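Local coordinates for protein peptidylprolyl Isomerase (Naegleria fowleri, PDB 6B4P) that probably catalyses the cis-trans isomerisation of peptide bonds preceding proline, as an FKBP-type peptidyl-prolyl isomerase, at residues E74-W79 with S115-E120; V83-K88 with S92-P97. One frame throughout, in Å; residues are numbered along the deposited sequence. Where two conformers were deposited one is given.

In the fold
Both contacts are buried and pack helix 77-84 or residues adjoining it against the curled antiparallel sheet, their centres about 9 Å apart. Contact 1 joins the start of the helix to strand 117-126, contact 2 Ser-85 and Met-86, near its far end, to strand 91-96. These strands are neighbours in the sheet, where Phe-119 O lies 2.7 Å from Phe-94 N, a probable hydrogen bond. The chemistry differs: contact 1 is largely aromatic, with an indole N-H directed at a phenyl face at the floor of the probable proline-binding pocket, while contact 2 is a sulfur-aromatic edge contact with two serines at its margins. Contact 2 is nested inside the loop closed by contact 1.

Contact 1 of 2, residues E74-W79 with S115-E120; sequences EVIRGW and STLMFE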
loop_
_atom_site.group_PDB
_atom_site.type_symbol
_atom_site.label_atom_id
_atom_site.label_comp_id
_atom_site.label_asym_id
_atom_site.label_seq_id
_atom_site.Cartn_x
_atom_site.Cartn_y
_atom_site.Cartn_z
ATOM N N GLU A 74 6.188 -6.794 -8.678
ATOM C CA GLU A 74 6.920 -7.554 -7.675
ATOM C C GLU A 74 6.345 -7.374 -6.281
ATOM O O GLU A 74 6.875 -7.945 -5.326
ATOM C CB GLU A 74 8.409 -7.183 -7.688
ATOM C CG GLU A 74 8.753 -5.823 -7.127
ATOM C CD GLU A 74 10.258 -5.600 -7.063
ATOM O OE1 GLU A 74 11.019 -6.552 -7.347
ATOM O OE2 GLU A 74 10.683 -4.477 -6.734
ATOM N N VAL A 75 5.277 -6.597 -6.156
ATOM C CA VAL A 75 4.482 -6.478 -4.950
ATOM C C VAL A 75 3.032 -6.721 -5.341
ATOM O O VAL A 75 2.707 -6.856 -6.520
ATOM C CB VAL A 75 4.639 -5.102 -4.270
ATOM C CG1 VAL A 75 6.064 -4.910 -3.755
ATOM C CG2 VAL A 75 4.243 -3.996 -5.242
ATOM N N ILE A 76 2.151 -6.746 -4.341
ATOM C CA ILE A 76 0.743 -6.968 -4.645
ATOM C C ILE A 76 0.211 -5.833 -5.512
ATOM O O ILE A 76 0.689 -4.689 -5.455
ATOM C CB ILE A 76 -0.100 -7.129 -3.367
ATOM C CG1 ILE A 76 0.044 -5.922 -2.437
ATOM C CG2 ILE A 76 0.270 -8.437 -2.664
ATOM C CD1 ILE A 76 -0.858 -6.003 -1.206
ATOM N N ARG A 77 -0.796 -6.162 -6.332
ATOM C CA ARG A 77 -1.321 -5.195 -7.293
ATOM C C ARG A 77 -1.822 -3.933 -6.603
ATOM O O ARG A 77 -1.659 -2.821 -7.125
ATOM C CB ARG A 77 -2.437 -5.839 -8.113
ATOM C CG ARG A 77 -2.956 -4.960 -9.232
ATOM C CD ARG A 77 -3.702 -5.798 -10.256
ATOM N NE ARG A 77 -4.875 -6.460 -9.691
ATOM C CZ ARG A 77 -6.127 -6.081 -9.925
ATOM N NH1 ARG A 77 -6.365 -5.043 -10.715
ATOM N NH2 ARG A 77 -7.140 -6.739 -9.376
ATOM N N GLY A 78 -2.442 -4.081 -5.431
ATOM C CA GLY A 78 -2.926 -2.912 -4.717
ATOM C C GLY A 78 -1.821 -1.957 -4.312
ATOM O O GLY A 78 -2.053 -0.750 -4.199
ATOM N N TRP A 79 -0.609 -2.474 -4.084
ATOM C CA TRP A 79 0.519 -1.591 -3.811
ATOM C C TRP A 79 1.042 -0.919 -5.080
ATOM O O TRP A 79 1.351 0.278 -5.059
ATOM C CB TRP A 79 1.650 -2.361 -3.135
ATOM C CG TRP A 79 1.542 -2.479 -1.649
ATOM C CD1 TRP A 79 0.400 -2.489 -0.885
ATOM C CD2 TRP A 79 2.629 -2.607 -0.746
ATOM N NE1 TRP A 79 0.733 -2.620 0.445
ATOM C CE2 TRP A 79 2.097 -2.696 0.554
ATOM C CE3 TRP A 79 4.023 -2.655 -0.913
ATOM C CZ2 TRP A 79 2.906 -2.828 1.682
ATOM C CZ3 TRP A 79 4.819 -2.800 0.202
ATOM C CH2 TRP A 79 4.257 -2.881 1.487
ATOM N N SER A 115 -7.848 -12.850 2.269
ATOM C CA SER A 115 -7.886 -11.704 3.173
ATOM C C SER A 115 -7.936 -10.368 2.439
ATOM O O SER A 115 -7.049 -10.067 1.630
ATOM C CB SER A 115 -6.654 -11.693 4.073
ATOM O OG SER A 115 -6.705 -12.710 5.044
ATOM N N THR A 116 -8.922 -9.543 2.784
ATOM C CA THR A 116 -8.810 -8.106 2.563
ATOM C C THR A 116 -7.713 -7.561 3.468
ATOM O O THR A 116 -7.634 -7.919 4.643
ATOM C CB THR A 116 -10.144 -7.415 2.874
ATOM O OG1 THR A 116 -11.172 -7.936 2.024
ATOM C CG2 THR A 116 -10.040 -5.897 2.663
ATOM N N LEU A 117 -6.839 -6.715 2.926
ATOM C CA LEU A 117 -5.729 -6.177 3.699
ATOM C C LEU A 117 -5.879 -4.673 3.808
ATOM O O LEU A 117 -6.178 -4.005 2.812
ATOM C CB LEU A 117 -4.370 -6.492 3.055
ATOM C CG LEU A 117 -4.105 -7.966 2.769
ATOM C CD1 LEU A 117 -2.748 -8.115 2.124
ATOM C CD2 LEU A 117 -4.195 -8.800 4.046
ATOM N N MET A 118 -5.651 -4.141 5.008
ATOM C CA MET A 118 -5.611 -2.699 5.223
ATOM C C MET A 118 -4.161 -2.259 5.392
ATOM O O MET A 118 -3.402 -2.889 6.136
ATOM C CB MET A 118 -6.410 -2.312 6.461
ATOM C CG MET A 118 -7.795 -2.935 6.538
ATOM S SD MET A 118 -8.884 -2.504 5.152
ATOM C CE MET A 118 -9.003 -0.731 5.312
ATOM N N PHE A 119 -3.771 -1.173 4.722
ATOM C CA PHE A 119 -2.402 -0.689 4.847
ATOM C C PHE A 119 -2.389 0.811 5.071
ATOM O O PHE A 119 -3.026 1.557 4.320
ATOM C CB PHE A 119 -1.548 -0.982 3.600
ATOM C CG PHE A 119 -1.107 -2.412 3.464
ATOM C CD1 PHE A 119 0.037 -2.862 4.088
ATOM C CD2 PHE A 119 -1.821 -3.292 2.672
ATOM C CE1 PHE A 119 0.466 -4.181 3.939
ATOM C CE2 PHE A 119 -1.411 -4.605 2.530
ATOM C CZ PHE A 119 -0.269 -5.045 3.154
ATOM N N GLU A 120 -1.628 1.250 6.070
ATOM C CA GLU A 120 -1.121 2.618 6.105
ATOM C C GLU A 120 0.194 2.596 5.345
ATOM O O GLU A 120 1.053 1.774 5.659
ATOM C CB GLU A 120 -0.873 3.109 7.531
ATOM C CG GLU A 120 -2.117 3.322 8.373
ATOM C CD GLU A 120 -1.872 4.290 9.515
ATOM O OE1 GLU A 120 -0.693 4.523 9.863
ATOM O OE2 GLU A 120 -2.860 4.828 10.054
#
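The floor of the probable proline-binding pocket, formed in other FKBP-type isomerases by a tryptophan of the central helix, is where Trp-79, Phe-119, Ile-76 and Leu-117 meet. The main interaction is a T-shaped stack in which the indole is the edge and the phenyl ring the face. The five-membered ring of Trp-79 and the Phe-119 ring have centroids 4.5 Å apart and planes inclined at 77°. Trp-79 NE1 sits 3.3 Å above the Phe-119 plane, over the middle of the ring, and its N-H is directed at that face, which would let the positive end of the bond meet the pi cloud. The benzo half of the same indole edge continues the contact, with Trp-79 CZ2 3.6 Å from Phe-119 CE1. The first torsion of Phe-119 carries its ring toward the helix, and chi2 of -86°, close to perpendicular, turns a face to the indole edge.

Ile-76, at the N-cap position, adds an aliphatic branch. Its CG1 lies between the backbone N and the carbonyl carbon (chi1 57°) and the chain then runs out extended, so the terminal CD1 reaches Phe-119 CE2 at 4.0 Å. The same methyl lies 4.4 Å from Leu-117 CD1, a looser touch, two residues earlier on the strand than Phe-119.

Around this core, Tyr-46 makes a second edge-to-face pair with Trp-79 and also packs on Phe-119, while Ile-96 touches both rings. The start of helix 77-84 thus lies against strand 117-126, with these side chains of the flanking strands 41-50 and 91-96 on the same rings; the loop residues Tyr-102 and Ala-101 border Ile-76 and Leu-117 respectively, and Leu-50 also packs on Leu-117.

Contact 2 of 2, residues V83-K88 with S92-P97; sequences VKSMKK and SYFEIP
The Phe-94 ring takes up Met-86 and Ser-85 at its edge, near the ring plane, rather than over a face. Met-86 CG lies in that plane, 3.9 Å from Phe-94 CZ. The sulfur follows along the same rim, Met-86 SD standing 3.7 Å from Phe-94 CZ and only slightly farther from CE2. Measured from the ring centroid, SD is 4.9 Å away and 77° off the normal, the edge-on form of a Met-aromatic contact.

Met-86 reaches this position through a chain extended about CB-CG, then a turn about CG-SD (chi3 72°), which carries its methyl past the ring toward the start of the segment 92-97. There Met-86 CE comes within 4.2 Å of Ser-92 N and 4.4 Å of Ser-92 CB, a loose packing contact. Farther round the phenyl rim, Ser-85 OG approaches Phe-94 CE1 at 4.3 Å.

Both serine hydroxyls find their polar partners elsewhere: Ser-85 OG with Gly-82 O and Lys-24 NZ, Ser-92 OG with Glu-90 OE2. The other carboxylate oxygen of Glu-90 accepts from Lys-87 N, so this side chain ties the turn after Met-86 to the beginning of strand 91-96. Lys-24, on the adjoining strand 23-26, also packs on Phe-94.

Across the interface, then, cohesion is probably mainly dispersive, perhaps with a modest electrostatic gain where the electron-rich sulfur faces the electropositive C-H rim of the phenyl ring; the hydroxyls of Ser-85 and Ser-92 at its margins are bonded to groups outside the contact.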
loop_
_atom_site.group_PDB
_atom_site.type_symbol
_atom_site.label_atom_id
_atom_site.label_comp_id
_atom_site.label_asym_id
_atom_site.label_seq_id
_atom_site.Cartn_x
_atom_site.Cartn_y
_atom_site.Cartn_z
ATOM N N VAL A 83 0.487 2.920 -4.654
ATOM C CA VAL A 83 1.638 3.813 -4.526
ATOM C C VAL A 83 1.768 4.718 -5.751
ATOM O O VAL A 83 2.137 5.890 -5.618
ATOM C CB VAL A 83 2.914 2.990 -4.263
ATOM C CG1 VAL A 83 4.136 3.891 -4.222
ATOM C CG2 VAL A 83 2.777 2.244 -2.930
ATOM N N LYS A 84 1.412 4.224 -6.940
ATOM C CA LYS A 84 1.406 5.090 -8.118
ATOM C C LYS A 84 0.503 6.307 -7.917
ATOM O O LYS A 84 0.789 7.384 -8.454
ATOM C CB LYS A 84 0.967 4.292 -9.345
ATOM N N SER A 85 -0.581 6.160 -7.139
ATOM C CA SER A 85 -1.525 7.246 -6.890
ATOM C C SER A 85 -1.022 8.258 -5.875
ATOM O O SER A 85 -1.663 9.303 -5.701
ATOM C CB SER A 85 -2.869 6.693 -6.400
ATOM O OG SER A 85 -2.849 6.406 -5.006
ATOM N N MET A 86 0.093 7.984 -5.209
ATOM C CA MET A 86 0.536 8.794 -4.084
ATOM C C MET A 86 1.493 9.891 -4.521
ATOM O O MET A 86 2.272 9.732 -5.464
ATOM C CB MET A 86 1.210 7.918 -3.032
ATOM C CG MET A 86 0.247 6.925 -2.378
ATOM S SD MET A 86 1.081 5.862 -1.201
ATOM C CE MET A 86 1.397 6.994 0.158
ATOM N N LYS A 87 1.423 11.012 -3.818
ATOM C CA LYS A 87 2.399 12.078 -3.967
ATOM C C LYS A 87 3.580 11.848 -3.029
ATOM O O LYS A 87 3.482 11.137 -2.025
ATOM C CB LYS A 87 1.754 13.430 -3.682
ATOM C CG LYS A 87 0.629 13.785 -4.650
ATOM C CD LYS A 87 -0.060 15.067 -4.229
ATOM C CE LYS A 87 -1.235 15.413 -5.137
ATOM N NZ LYS A 87 -1.851 16.716 -4.743
ATOM N N LYS A 88 4.712 12.462 -3.373
ATOM C CA LYS A 88 5.894 12.367 -2.525
ATOM C C LYS A 88 5.554 12.793 -1.102
ATOM O O LYS A 88 4.971 13.858 -0.886
ATOM C CB LYS A 88 7.012 13.239 -3.089
ATOM C CG LYS A 88 8.350 13.051 -2.397
ATOM C CD LYS A 88 9.454 13.869 -3.075
ATOM C CE LYS A 88 9.695 13.345 -4.486
ATOM N NZ LYS A 88 10.855 14.023 -5.144
ATOM N N SER A 92 -1.155 7.575 3.399
ATOM C CA SER A 92 -2.535 7.239 3.085
ATOM C C SER A 92 -2.882 5.874 3.646
ATOM O O SER A 92 -2.013 5.063 3.973
ATOM C CB SER A 92 -2.789 7.276 1.578
ATOM O OG SER A 92 -2.829 8.638 1.167
ATOM N N TYR A 93 -4.186 5.656 3.783
ATOM C CA TYR A 93 -4.752 4.433 4.340
ATOM C C TYR A 93 -5.523 3.725 3.238
ATOM O O TYR A 93 -6.422 4.316 2.636
ATOM C CB TYR A 93 -5.666 4.784 5.510
ATOM C CG TYR A 93 -6.261 3.624 6.263
ATOM C CD1 TYR A 93 -5.451 2.678 6.889
ATOM C CD2 TYR A 93 -7.635 3.498 6.393
ATOM C CE1 TYR A 93 -6.005 1.638 7.614
ATOM C CE2 TYR A 93 -8.191 2.459 7.104
ATOM C CZ TYR A 93 -7.373 1.532 7.711
ATOM O OH TYR A 93 -7.938 0.506 8.434
ATOM N N PHE A 94 -5.155 2.480 2.962
ATOM C CA PHE A 94 -5.684 1.731 1.831
ATOM C C PHE A 94 -6.503 0.540 2.294
ATOM O O PHE A 94 -6.087 -0.205 3.183
ATOM C CB PHE A 94 -4.550 1.214 0.938
ATOM C CG PHE A 94 -3.776 2.286 0.236
ATOM C CD1 PHE A 94 -4.043 2.594 -1.088
ATOM C CD2 PHE A 94 -2.755 2.967 0.889
ATOM C CE1 PHE A 94 -3.304 3.583 -1.751
ATOM C CE2 PHE A 94 -2.010 3.950 0.218
ATOM C CZ PHE A 94 -2.293 4.251 -1.097
ATOM N N GLU A 95 -7.657 0.346 1.661
ATOM C CA GLU A 95 -8.380 -0.915 1.722
ATOM C C GLU A 95 -8.071 -1.696 0.455
ATOM O O GLU A 95 -8.351 -1.219 -0.653
ATOM C CB GLU A 95 -9.878 -0.679 1.854
ATOM C CG GLU A 95 -10.650 -1.972 1.996
ATOM C CD GLU A 95 -12.064 -1.762 2.501
ATOM O OE1 GLU A 95 -12.235 -1.172 3.591
ATOM O OE2 GLU A 95 -13.001 -2.148 1.780
ATOM N N ILE A 96 -7.517 -2.892 0.611
ATOM C CA ILE A 96 -7.024 -3.679 -0.508
ATOM C C ILE A 96 -7.747 -5.020 -0.515
ATOM O O ILE A 96 -7.378 -5.939 0.216
ATOM C CB ILE A 96 -5.501 -3.869 -0.426
ATOM C CG1 ILE A 96 -4.816 -2.500 -0.349
ATOM C CG2 ILE A 96 -4.995 -4.620 -1.648
ATOM C CD1 ILE A 96 -3.297 -2.540 -0.561
ATOM N N PRO A 97 -8.767 -5.180 -1.362
ATOM C CA PRO A 97 -9.443 -6.477 -1.481
ATOM C C PRO A 97 -8.475 -7.590 -1.853
ATOM O O PRO A 97 -7.394 -7.363 -2.406
ATOM C CB PRO A 97 -10.478 -6.240 -2.595
ATOM C CG PRO A 97 -10.673 -4.739 -2.621
ATOM C CD PRO A 97 -9.331 -4.173 -2.281
#